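Local coordinates for protein methyl-coenzyme M reductase gamma subunit (Methermicoccus shengliensis DSM 18856, PDB 7NKG) that lines part of the pocket that holds factor 430 and so probably serves the methyl-coenzyme M reductase complex, which releases methane from methyl-coenzyme M, at residues C[11-16]-C[219-224]; C[38-43]-C[192-197]; C[100-105]-C[132-137]. All coordinates share one frame; numbering follows the deposited sequence.

Contact 1: C[11-16]-C[219-224]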
loop_
_atom_site.group_PDB
_atom_site.type_symbol
_atom_site.label_atom_id
_atom_site.label_comp_id
_atom_site.label_asym_id
_atom_site.label_seq_id
_atom_site.Cartn_x
_atom_site.Cartn_y
_atom_site.Cartn_z
ATOM N N ASN C 11 -9.833 -31.208 41.493
ATOM C CA ASN C 11 -10.459 -32.258 42.297
ATOM C C ASN C 11 -11.987 -32.121 42.441
ATOM O O ASN C 11 -12.587 -32.918 43.167
ATOM C CB ASN C 11 -9.814 -32.288 43.688
ATOM C CG ASN C 11 -9.997 -31.025 44.497
ATOM O OD1 ASN C 11 -10.518 -30.012 44.024
ATOM N ND2 ASN C 11 -9.584 -31.064 45.757
ATOM N N THR C 12 -12.615 -31.119 41.807
ATOM C CA THR C 12 -14.070 -30.957 41.905
ATOM C C THR C 12 -14.774 -31.905 40.916
ATOM O O THR C 12 -14.112 -32.473 40.031
ATOM C CB THR C 12 -14.466 -29.493 41.629
ATOM O OG1 THR C 12 -14.225 -29.182 40.252
ATOM C CG2 THR C 12 -13.783 -28.501 42.570
ATOM N N SER C 13 -16.129 -32.020 40.996
ATOM C CA SER C 13 -16.897 -32.830 40.047
ATOM C C SER C 13 -16.646 -32.341 38.604
ATOM O O SER C 13 -16.546 -33.157 37.699
ATOM C CB SER C 13 -18.389 -32.735 40.351
ATOM O OG SER C 13 -18.837 -31.393 40.202
ATOM N N VAL C 14 -16.493 -31.018 38.401
ATOM C CA VAL C 14 -16.234 -30.462 37.076
ATOM C C VAL C 14 -14.914 -31.010 36.521
ATOM O O VAL C 14 -14.875 -31.449 35.378
ATOM C CB VAL C 14 -16.216 -28.921 37.119
ATOM C CG1 VAL C 14 -15.755 -28.333 35.783
ATOM C CG2 VAL C 14 -17.586 -28.369 37.493
ATOM N N ALA C 15 -13.841 -30.993 37.323
ATOM C CA ALA C 15 -12.538 -31.514 36.894
ATOM C C ALA C 15 -12.629 -33.020 36.636
ATOM O O ALA C 15 -12.063 -33.512 35.655
ATOM C CB ALA C 15 -11.479 -31.234 37.949
ATOM N N GLN C 16 -13.368 -33.748 37.487
ATOM C CA GLN C 16 -13.538 -35.188 37.292
ATOM C C GLN C 16 -14.273 -35.482 35.983
ATOM O O GLN C 16 -13.879 -36.392 35.253
ATOM C CB GLN C 16 -14.299 -35.798 38.469
ATOM C CG GLN C 16 -13.476 -35.787 39.760
ATOM C CD GLN C 16 -14.311 -35.992 41.006
ATOM O OE1 GLN C 16 -15.503 -36.330 40.953
ATOM N NE2 GLN C 16 -13.692 -35.794 42.163
ATOM N N ASP C 219 -22.810 -20.684 41.061
ATOM C CA ASP C 219 -23.971 -21.252 41.762
ATOM C C ASP C 219 -24.016 -22.785 41.719
ATOM O O ASP C 219 -25.054 -23.373 42.026
ATOM C CB ASP C 219 -25.277 -20.632 41.249
ATOM C CG ASP C 219 -25.534 -20.804 39.768
ATOM O OD1 ASP C 219 -24.778 -21.570 39.116
ATOM O OD2 ASP C 219 -26.460 -20.146 39.250
ATOM N N ASN C 220 -22.910 -23.445 41.326
ATOM C CA ASN C 220 -22.846 -24.901 41.323
ATOM C C ASN C 220 -21.454 -25.287 41.860
ATOM O O ASN C 220 -21.323 -25.502 43.065
ATOM C CB ASN C 220 -23.163 -25.488 39.930
ATOM C CG ASN C 220 -23.054 -26.995 39.910
ATOM O OD1 ASN C 220 -23.471 -27.673 40.862
ATOM N ND2 ASN C 220 -22.507 -27.560 38.841
ATOM N N VAL C 221 -20.413 -25.298 41.001
ATOM C CA VAL C 221 -19.044 -25.594 41.381
ATOM C C VAL C 221 -18.260 -24.388 40.881
ATOM O O VAL C 221 -18.007 -24.298 39.677
ATOM C CB VAL C 221 -18.553 -26.897 40.733
ATOM C CG1 VAL C 221 -17.060 -27.091 40.974
ATOM C CG2 VAL C 221 -19.346 -28.097 41.254
ATOM N N PRO C 222 -17.975 -23.392 41.739
ATOM C CA PRO C 222 -17.275 -22.199 41.246
ATOM C C PRO C 222 -15.879 -22.508 40.722
ATOM O O PRO C 222 -15.146 -23.327 41.299
ATOM C CB PRO C 222 -17.207 -21.282 42.472
ATOM C CG PRO C 222 -18.256 -21.805 43.416
ATOM C CD PRO C 222 -18.285 -23.278 43.181
ATOM N N PHE C 223 -15.485 -21.830 39.648
ATOM C CA PHE C 223 -14.140 -21.960 39.075
ATOM C C PHE C 223 -13.074 -21.633 40.142
ATOM O O PHE C 223 -12.085 -22.348 40.280
ATOM C CB PHE C 223 -13.996 -20.987 37.889
ATOM C CG PHE C 223 -12.593 -20.868 37.349
ATOM C CD1 PHE C 223 -11.955 -21.961 36.787
ATOM C CD2 PHE C 223 -11.930 -19.653 37.359
ATOM C CE1 PHE C 223 -10.679 -21.843 36.251
ATOM C CE2 PHE C 223 -10.644 -19.540 36.840
ATOM C CZ PHE C 223 -10.032 -20.631 36.278
ATOM N N ARG C 224 -13.340 -20.574 40.921
ATOM C CA ARG C 224 -12.476 -20.107 42.008
ATOM C C ARG C 224 -12.172 -21.233 43.025
ATOM O O ARG C 224 -11.096 -21.236 43.622
ATOM C CB ARG C 224 -13.186 -18.957 42.746
ATOM C CG ARG C 224 -12.320 -18.124 43.675
ATOM C CD ARG C 224 -13.209 -17.273 44.562
ATOM N NE ARG C 224 -13.936 -16.229 43.829
ATOM C CZ ARG C 224 -13.445 -15.029 43.512
ATOM N NH1 ARG C 224 -12.180 -14.720 43.792
ATOM N NH2 ARG C 224 -14.201 -14.142 42.882
#

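Contact 2: C[38-43]-C[192-197]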
loop_
_atom_site.group_PDB
_atom_site.type_symbol
_atom_site.label_atom_id
_atom_site.label_comp_id
_atom_site.label_asym_id
_atom_site.label_seq_id
_atom_site.Cartn_x
_atom_site.Cartn_y
_atom_site.Cartn_z
ATOM N N THR C 38 -28.122 -40.675 10.650
ATOM C CA THR C 38 -27.860 -40.161 9.301
ATOM C C THR C 38 -28.868 -39.081 8.934
ATOM O O THR C 38 -28.492 -38.062 8.351
ATOM C CB THR C 38 -27.903 -41.304 8.298
ATOM O OG1 THR C 38 -26.926 -42.276 8.684
ATOM C CG2 THR C 38 -27.605 -40.859 6.881
ATOM N N ALA C 39 -30.147 -39.288 9.292
ATOM C CA ALA C 39 -31.185 -38.312 8.981
ATOM C C ALA C 39 -30.878 -36.945 9.649
ATOM O O ALA C 39 -30.928 -35.915 8.973
ATOM C CB ALA C 39 -32.550 -38.827 9.444
ATOM N N ILE C 40 -30.556 -36.934 10.957
ATOM C CA ILE C 40 -30.326 -35.662 11.661
ATOM C C ILE C 40 -29.014 -34.982 11.223
ATOM O O ILE C 40 -28.955 -33.748 11.253
ATOM C CB ILE C 40 -30.452 -35.783 13.209
ATOM C CG1 ILE C 40 -29.353 -36.712 13.793
ATOM C CG2 ILE C 40 -31.872 -36.296 13.547
ATOM C CD1 ILE C 40 -29.336 -36.891 15.292
ATOM N N LEU C 41 -28.008 -35.743 10.735
ATOM C CA LEU C 41 -26.781 -35.089 10.231
ATOM C C LEU C 41 -27.002 -34.394 8.847
ATOM O O LEU C 41 -26.343 -33.392 8.571
ATOM C CB LEU C 41 -25.593 -36.059 10.231
ATOM C CG LEU C 41 -25.245 -36.690 11.595
ATOM C CD1 LEU C 41 -24.032 -37.582 11.479
ATOM C CD2 LEU C 41 -24.987 -35.622 12.690
ATOM N N GLY C 42 -27.962 -34.865 8.045
ATOM C CA GLY C 42 -28.331 -34.234 6.779
ATOM C C GLY C 42 -27.329 -34.273 5.642
ATOM O O GLY C 42 -27.421 -33.448 4.730
ATOM N N HIS C 43 -26.408 -35.242 5.642
ATOM C CA HIS C 43 -25.379 -35.340 4.595
ATOM C C HIS C 43 -25.804 -36.227 3.430
ATOM O O HIS C 43 -25.322 -36.035 2.308
ATOM C CB HIS C 43 -24.082 -35.882 5.189
ATOM C CG HIS C 43 -23.580 -35.062 6.337
ATOM N ND1 HIS C 43 -23.546 -33.680 6.268
ATOM C CD2 HIS C 43 -23.103 -35.452 7.541
ATOM C CE1 HIS C 43 -23.075 -33.275 7.436
ATOM N NE2 HIS C 43 -22.765 -34.301 8.221
ATOM N N VAL C 192 -33.313 -28.330 7.824
ATOM C CA VAL C 192 -34.176 -28.847 6.762
ATOM C C VAL C 192 -35.172 -29.806 7.394
ATOM O O VAL C 192 -34.737 -30.802 7.982
ATOM C CB VAL C 192 -33.377 -29.563 5.647
ATOM C CG1 VAL C 192 -34.313 -30.122 4.568
ATOM C CG2 VAL C 192 -32.378 -28.616 5.015
ATOM N N PRO C 193 -36.498 -29.596 7.249
ATOM C CA PRO C 193 -37.449 -30.564 7.822
ATOM C C PRO C 193 -37.215 -31.990 7.368
ATOM O O PRO C 193 -36.924 -32.215 6.191
ATOM C CB PRO C 193 -38.813 -30.060 7.345
ATOM C CG PRO C 193 -38.605 -28.615 7.077
ATOM C CD PRO C 193 -37.202 -28.472 6.593
ATOM N N LEU C 194 -37.272 -32.937 8.308
ATOM C CA LEU C 194 -37.130 -34.354 8.008
ATOM C C LEU C 194 -38.501 -34.955 7.736
ATOM O O LEU C 194 -39.517 -34.430 8.217
ATOM C CB LEU C 194 -36.529 -35.097 9.199
ATOM C CG LEU C 194 -35.130 -34.697 9.649
ATOM C CD1 LEU C 194 -34.747 -35.470 10.871
ATOM C CD2 LEU C 194 -34.124 -34.955 8.574
ATOM N N ASP C 195 -38.526 -36.094 7.024
ATOM C CA ASP C 195 -39.782 -36.825 6.823
ATOM C C ASP C 195 -40.030 -37.825 7.987
ATOM O O ASP C 195 -40.837 -38.750 7.854
ATOM C CB ASP C 195 -39.808 -37.514 5.448
ATOM C CG ASP C 195 -38.768 -38.582 5.187
ATOM O OD1 ASP C 195 -37.919 -38.816 6.070
ATOM O OD2 ASP C 195 -38.789 -39.169 4.083
ATOM N N ARG C 196 -39.383 -37.596 9.152
ATOM C CA ARG C 196 -39.499 -38.440 10.330
ATOM C C ARG C 196 -39.316 -37.594 11.600
ATOM O O ARG C 196 -38.800 -36.469 11.555
ATOM C CB ARG C 196 -38.401 -39.532 10.287
ATOM C CG ARG C 196 -36.961 -38.981 10.488
ATOM C CD ARG C 196 -35.933 -40.079 10.532
ATOM N NE ARG C 196 -35.778 -40.731 9.229
ATOM C CZ ARG C 196 -35.356 -41.980 9.038
ATOM N NH1 ARG C 196 -35.015 -42.745 10.072
ATOM N NH2 ARG C 196 -35.260 -42.473 7.810
ATOM N N LYS C 197 -39.699 -38.172 12.725
ATOM C CA LYS C 197 -39.478 -37.599 14.038
ATOM C C LYS C 197 -38.410 -38.481 14.675
ATOM O O LYS C 197 -38.550 -39.713 14.663
ATOM C CB LYS C 197 -40.763 -37.638 14.885
ATOM C CG LYS C 197 -41.711 -36.505 14.576
ATOM C CD LYS C 197 -43.031 -36.578 15.342
ATOM C CE LYS C 197 -42.983 -36.937 16.839
ATOM N NZ LYS C 197 -44.135 -36.408 17.632
#

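Contact 3: C[100-105]-C[132-137]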
loop_
_atom_site.group_PDB
_atom_site.type_symbol
_atom_site.label_atom_id
_atom_site.label_comp_id
_atom_site.label_asym_id
_atom_site.label_seq_id
_atom_site.Cartn_x
_atom_site.Cartn_y
_atom_site.Cartn_z
ATOM N N TYR C 100 -14.537 -26.839 24.462
ATOM C CA TYR C 100 -13.161 -27.362 24.450
ATOM C C TYR C 100 -13.121 -28.852 24.795
ATOM O O TYR C 100 -12.368 -29.592 24.160
ATOM C CB TYR C 100 -12.194 -26.582 25.371
ATOM C CG TYR C 100 -11.679 -25.307 24.724
ATOM C CD1 TYR C 100 -10.812 -25.354 23.638
ATOM C CD2 TYR C 100 -12.163 -24.071 25.109
ATOM C CE1 TYR C 100 -10.423 -24.192 22.970
ATOM C CE2 TYR C 100 -11.781 -22.908 24.456
ATOM C CZ TYR C 100 -10.930 -22.970 23.370
ATOM O OH TYR C 100 -10.652 -21.789 22.708
ATOM N N TRP C 101 -13.974 -29.300 25.716
ATOM C CA TRP C 101 -13.944 -30.706 26.143
ATOM C C TRP C 101 -14.583 -31.656 25.101
ATOM O O TRP C 101 -14.150 -32.815 25.029
ATOM C CB TRP C 101 -14.489 -30.870 27.569
ATOM C CG TRP C 101 -13.348 -30.779 28.550
ATOM C CD1 TRP C 101 -12.586 -31.825 28.989
ATOM C CD2 TRP C 101 -12.634 -29.583 28.925
ATOM N NE1 TRP C 101 -11.472 -31.363 29.650
ATOM C CE2 TRP C 101 -11.494 -29.986 29.654
ATOM C CE3 TRP C 101 -12.882 -28.209 28.766
ATOM C CZ2 TRP C 101 -10.589 -29.070 30.198
ATOM C CZ3 TRP C 101 -12.000 -27.301 29.329
ATOM C CH2 TRP C 101 -10.874 -27.731 30.045
ATOM N N ARG C 102 -15.502 -31.181 24.229
ATOM C CA ARG C 102 -15.963 -32.032 23.110
ATOM C C ARG C 102 -14.750 -32.189 22.140
ATOM O O ARG C 102 -14.510 -33.276 21.644
ATOM C CB ARG C 102 -17.132 -31.417 22.337
ATOM C CG ARG C 102 -18.480 -31.512 23.028
ATOM C CD ARG C 102 -19.593 -31.300 22.013
ATOM N NE ARG C 102 -20.942 -31.250 22.598
ATOM C CZ ARG C 102 -21.762 -32.289 22.781
ATOM N NH1 ARG C 102 -21.370 -33.528 22.465
ATOM N NH2 ARG C 102 -22.972 -32.103 23.302
ATOM N N SER C 103 -13.975 -31.100 21.908
ATOM C CA SER C 103 -12.805 -31.179 21.043
ATOM C C SER C 103 -11.716 -32.078 21.650
ATOM O O SER C 103 -11.122 -32.855 20.913
ATOM C CB SER C 103 -12.251 -29.789 20.746
ATOM O OG SER C 103 -13.162 -29.059 19.944
ATOM N N TYR C 104 -11.481 -32.012 22.980
ATOM C CA TYR C 104 -10.473 -32.889 23.608
ATOM C C TYR C 104 -10.926 -34.340 23.527
ATOM O O TYR C 104 -10.112 -35.231 23.230
ATOM C CB TYR C 104 -10.229 -32.525 25.084
ATOM C CG TYR C 104 -9.764 -31.104 25.331
ATOM C CD1 TYR C 104 -8.970 -30.435 24.407
ATOM C CD2 TYR C 104 -10.173 -30.406 26.457
ATOM C CE1 TYR C 104 -8.559 -29.126 24.621
ATOM C CE2 TYR C 104 -9.808 -29.080 26.660
ATOM C CZ TYR C 104 -8.998 -28.439 25.740
ATOM O OH TYR C 104 -8.636 -27.124 25.956
ATOM N N TYR C 105 -12.238 -34.598 23.734
ATOM C CA TYR C 105 -12.771 -35.957 23.590
ATOM C C TYR C 105 -12.463 -36.506 22.173
ATOM O O TYR C 105 -11.996 -37.629 22.045
ATOM C CB TYR C 105 -14.298 -35.987 23.843
ATOM C CG TYR C 105 -14.925 -37.278 23.360
ATOM C CD1 TYR C 105 -14.727 -38.466 24.049
ATOM C CD2 TYR C 105 -15.545 -37.349 22.117
ATOM C CE1 TYR C 105 -15.205 -39.674 23.558
ATOM C CE2 TYR C 105 -15.995 -38.553 21.602
ATOM C CZ TYR C 105 -15.801 -39.719 22.313
ATOM O OH TYR C 105 -16.251 -40.917 21.807
ATOM N N GLU C 132 -19.700 -40.282 11.579
ATOM C CA GLU C 132 -20.914 -40.897 12.116
ATOM C C GLU C 132 -20.583 -41.729 13.357
ATOM O O GLU C 132 -21.355 -41.708 14.315
ATOM C CB GLU C 132 -21.602 -41.788 11.079
ATOM C CG GLU C 132 -22.264 -40.984 9.976
ATOM C CD GLU C 132 -23.370 -41.727 9.272
ATOM O OE1 GLU C 132 -23.301 -42.975 9.225
ATOM O OE2 GLU C 132 -24.306 -41.064 8.771
ATOM N N VAL C 133 -19.424 -42.415 13.382
ATOM C CA VAL C 133 -19.001 -43.170 14.568
ATOM C C VAL C 133 -18.816 -42.180 15.737
ATOM O O VAL C 133 -19.302 -42.440 16.839
ATOM C CB VAL C 133 -17.713 -43.982 14.312
ATOM C CG1 VAL C 133 -17.147 -44.573 15.607
ATOM C CG2 VAL C 133 -17.962 -45.088 13.292
ATOM N N TYR C 134 -18.164 -41.036 15.469
ATOM C CA TYR C 134 -17.994 -39.983 16.461
ATOM C C TYR C 134 -19.382 -39.428 16.857
ATOM O O TYR C 134 -19.654 -39.279 18.046
ATOM C CB TYR C 134 -17.072 -38.848 15.922
ATOM C CG TYR C 134 -17.252 -37.546 16.671
ATOM C CD1 TYR C 134 -16.706 -37.370 17.932
ATOM C CD2 TYR C 134 -18.081 -36.545 16.177
ATOM C CE1 TYR C 134 -16.962 -36.233 18.676
ATOM C CE2 TYR C 134 -18.370 -35.417 16.927
ATOM C CZ TYR C 134 -17.798 -35.255 18.171
ATOM O OH TYR C 134 -18.061 -34.129 18.913
ATOM N N GLY C 135 -20.210 -39.087 15.869
ATOM C CA GLY C 135 -21.537 -38.511 16.080
ATOM C C GLY C 135 -22.409 -39.347 16.992
ATOM O O GLY C 135 -23.063 -38.811 17.892
ATOM N N LYS C 136 -22.372 -40.674 16.818
ATOM C CA LYS C 136 -23.142 -41.600 17.658
ATOM C C LYS C 136 -22.708 -41.454 19.128
ATOM O O LYS C 136 -23.553 -41.297 19.994
ATOM C CB LYS C 136 -22.940 -43.038 17.164
ATOM C CG LYS C 136 -23.856 -44.048 17.829
ATOM C CD LYS C 136 -23.563 -45.463 17.314
ATOM C CE LYS C 136 -24.525 -46.495 17.853
ATOM N NZ LYS C 136 -25.920 -46.272 17.369
ATOM N N MET C 137 -21.398 -41.471 19.402
ATOM C CA MET C 137 -20.908 -41.315 20.774
ATOM C C MET C 137 -21.223 -39.916 21.302
ATOM O O MET C 137 -21.571 -39.781 22.468
ATOM C CB MET C 137 -19.406 -41.593 20.840
ATOM C CG MET C 137 -19.066 -43.050 20.584
ATOM S SD MET C 137 -17.306 -43.292 20.335
ATOM C CE MET C 137 -17.285 -44.965 19.769
HETATM O O HOH W 1 -18.852 -34.781 21.779
#

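Contact 1: C[11-16]-C[219-224]
The N-terminal end of helix 13-23 meets the loop between helices 206-212 and 227-245, where Val221 leans against Thr12, the N-cap residue, and against Ser13 and Val14 of the first turn. The CA atoms of Val14 and Val221 are 7.1 Å apart, and the interface is small, 153 Å² summed over both sides, of which Val221 supplies about half. Asn220 and Val221 together face Arg217 in a classic beta bulge.

With chi1 at 172°, Val221 has CG1 anti to its backbone N and CG2 anti to the carbonyl carbon, and the two methyls divide the helix end between them. CG1 of Val221 lies 3.6 Å from Thr12 CB, while CG2 of Val221 comes to 3.5 Å from Ser13 OG, a van der Waals contact between a methyl and a hydroxyl. From the next position along the helix, Val14 CG2 reaches Val221 CB at 3.7 Å, the two side chains running alongside each other and pointing opposite ways.

Thr12 OG1 has two polar partners. It accepts a weak capping bond from Ala15 N, 3.5 Å long but nearly straight at 167°, and it is hydrogen-bonded to Asp226 OD2; the other oxygen of Asp226 holds Asn11 N. Tyr216 packs on Thr12 and Val14 and meets Phe223 edge-to-face.

Cutting Val221 back to an alanine removes both methyls and is likely to open a gap beside Thr12 CB and Ser13 OG, leaving only CB against Val14. Across the two segments the attachment is purely van der Waals and rests on the shape of one branched side chain, whereas the polar bonds at the cap run within the helix start and to Asp226.

Contact 2: C[38-43]-C[192-197]
Ala39 and Ile40, in the last turn of helix 34-41, pack on Leu194 and Arg196. Leu194 lies on strand 193-201, an outermost strand, within this chain, of the three-stranded antiparallel sheet it forms with 176-179 and 182-187; Arg196 sits with Asp195 at the corner that interrupts this strand. Both Leu194 and Arg196 direct their CB atoms toward the helix. CA atoms of Ala39 and Leu194 approach to 7.2 Å.

The apolar part centres on Leu194 CD1, which lies 4.0 Å from Ile40 CG2 and 4.3 Å from Ala39 CB. The Ile40 and Leu194 side chains meet at a slant, and Met185 of the neighbouring strand 182-187 also packs on Ile40.

A methyl-to-carbonyl contact comes next: Leu194 CD2 sits 3.4 Å from Ala39 O. That oxygen also accepts a weak bond from Gly42 N, which bonds to Thr38 O as well, as the helix ends and Gly42 leaves helical geometry with a positive phi of 68°.

Backbone polar links reach beyond the pair. Ile40 bonds to Gln189 in the turn before the strand, and Leu194 bonds to Asp186 on strand 182-187, so the two segments are tied to neighbouring parts of one hairpin.

The charged part is Arg196. Its chain bends at chi3 (68°), which carries the guanidinium alongside the helix to a salt bridge from NH1 to Asp36 OD1, one turn before Ala39. Over one face of this flat group lies Ala39 CB, 3.8 Å from Arg196 NE.

Contact 3: C[100-105]-C[132-137]
The segments 100-105 and 132-137, parts of helices 99-109 and 128-140, have N-to-C directions 131° apart and axes 12.3 Å apart at closest approach, a wide separation that the rings of Tyr105 and Tyr134 span. Both tyrosines have CG anti to the backbone N, chi1 being 165° for Tyr105 and 160° for Tyr134, and their side chains slant across one another between the helices. The edge of the Tyr105 ring is used: Tyr134 CE1 lies near its plane, 3.9 Å from Tyr105 CE2. The CA atoms of these tyrosines, although the nearest pair, are still 9.7 Å apart, which shows how much of the contact is side chain.

These are the two helices of a ferredoxin-like beta-alpha-beta-beta-alpha-beta unit, whose antiparallel sheet has the strand order 114-117, 122-127, 83-90, 149-151. Strand 122-127 lies beneath the pair: Gln122 touches both Arg102 and Tyr134, and Val124 touches Tyr134.

The phenol of Tyr134 is linked to Arg102 through a water. Arg102 NH1 donates to that water at 2.9 Å, the water lying at the edge of the guanidinium and in its plane, and the water in turn donates to Tyr134 OH at 3.0 Å. On its other terminal nitrogen, NH2, Arg102 forms a salt bridge with Asp90 OD1 on strand 83-90, so the guanidinium that orients the water is itself fixed to the sheet.

Tyr105 OH is hydrogen-bonded to His110 NE2, just past the end of its helix. Beside this hydroxyl lies Met137, whose CB in the conformer given is 3.4 Å from Tyr105 OH; Met137 adopts two conformations, and the course of its chain and the position of its sulfur against the hydroxyl are therefore doubtful.

In the fold
Contacts 2 and 3 touch directly: Thr38 OG1 lies 2.9 Å from Glu132 OE2, probably a hydrogen bond, and Leu41 CD1 packs 4.1 Å from Glu132 CG, although the contact centres are about 20 Å apart. Contact 1 is more remote, its nearest atoms about 6 Å from contact 3 and about 25 Å from contact 2, which lies on the opposite side of the chain's centre. In sequence the three are nested, 3 within 2 within 1. In contact 3 the Arg102 side chain is about 12 Å from factor 430, and the pocket residues Leu118 to Arg121 join strands 114-117 and 122-127, which lie between its two helices in sequence.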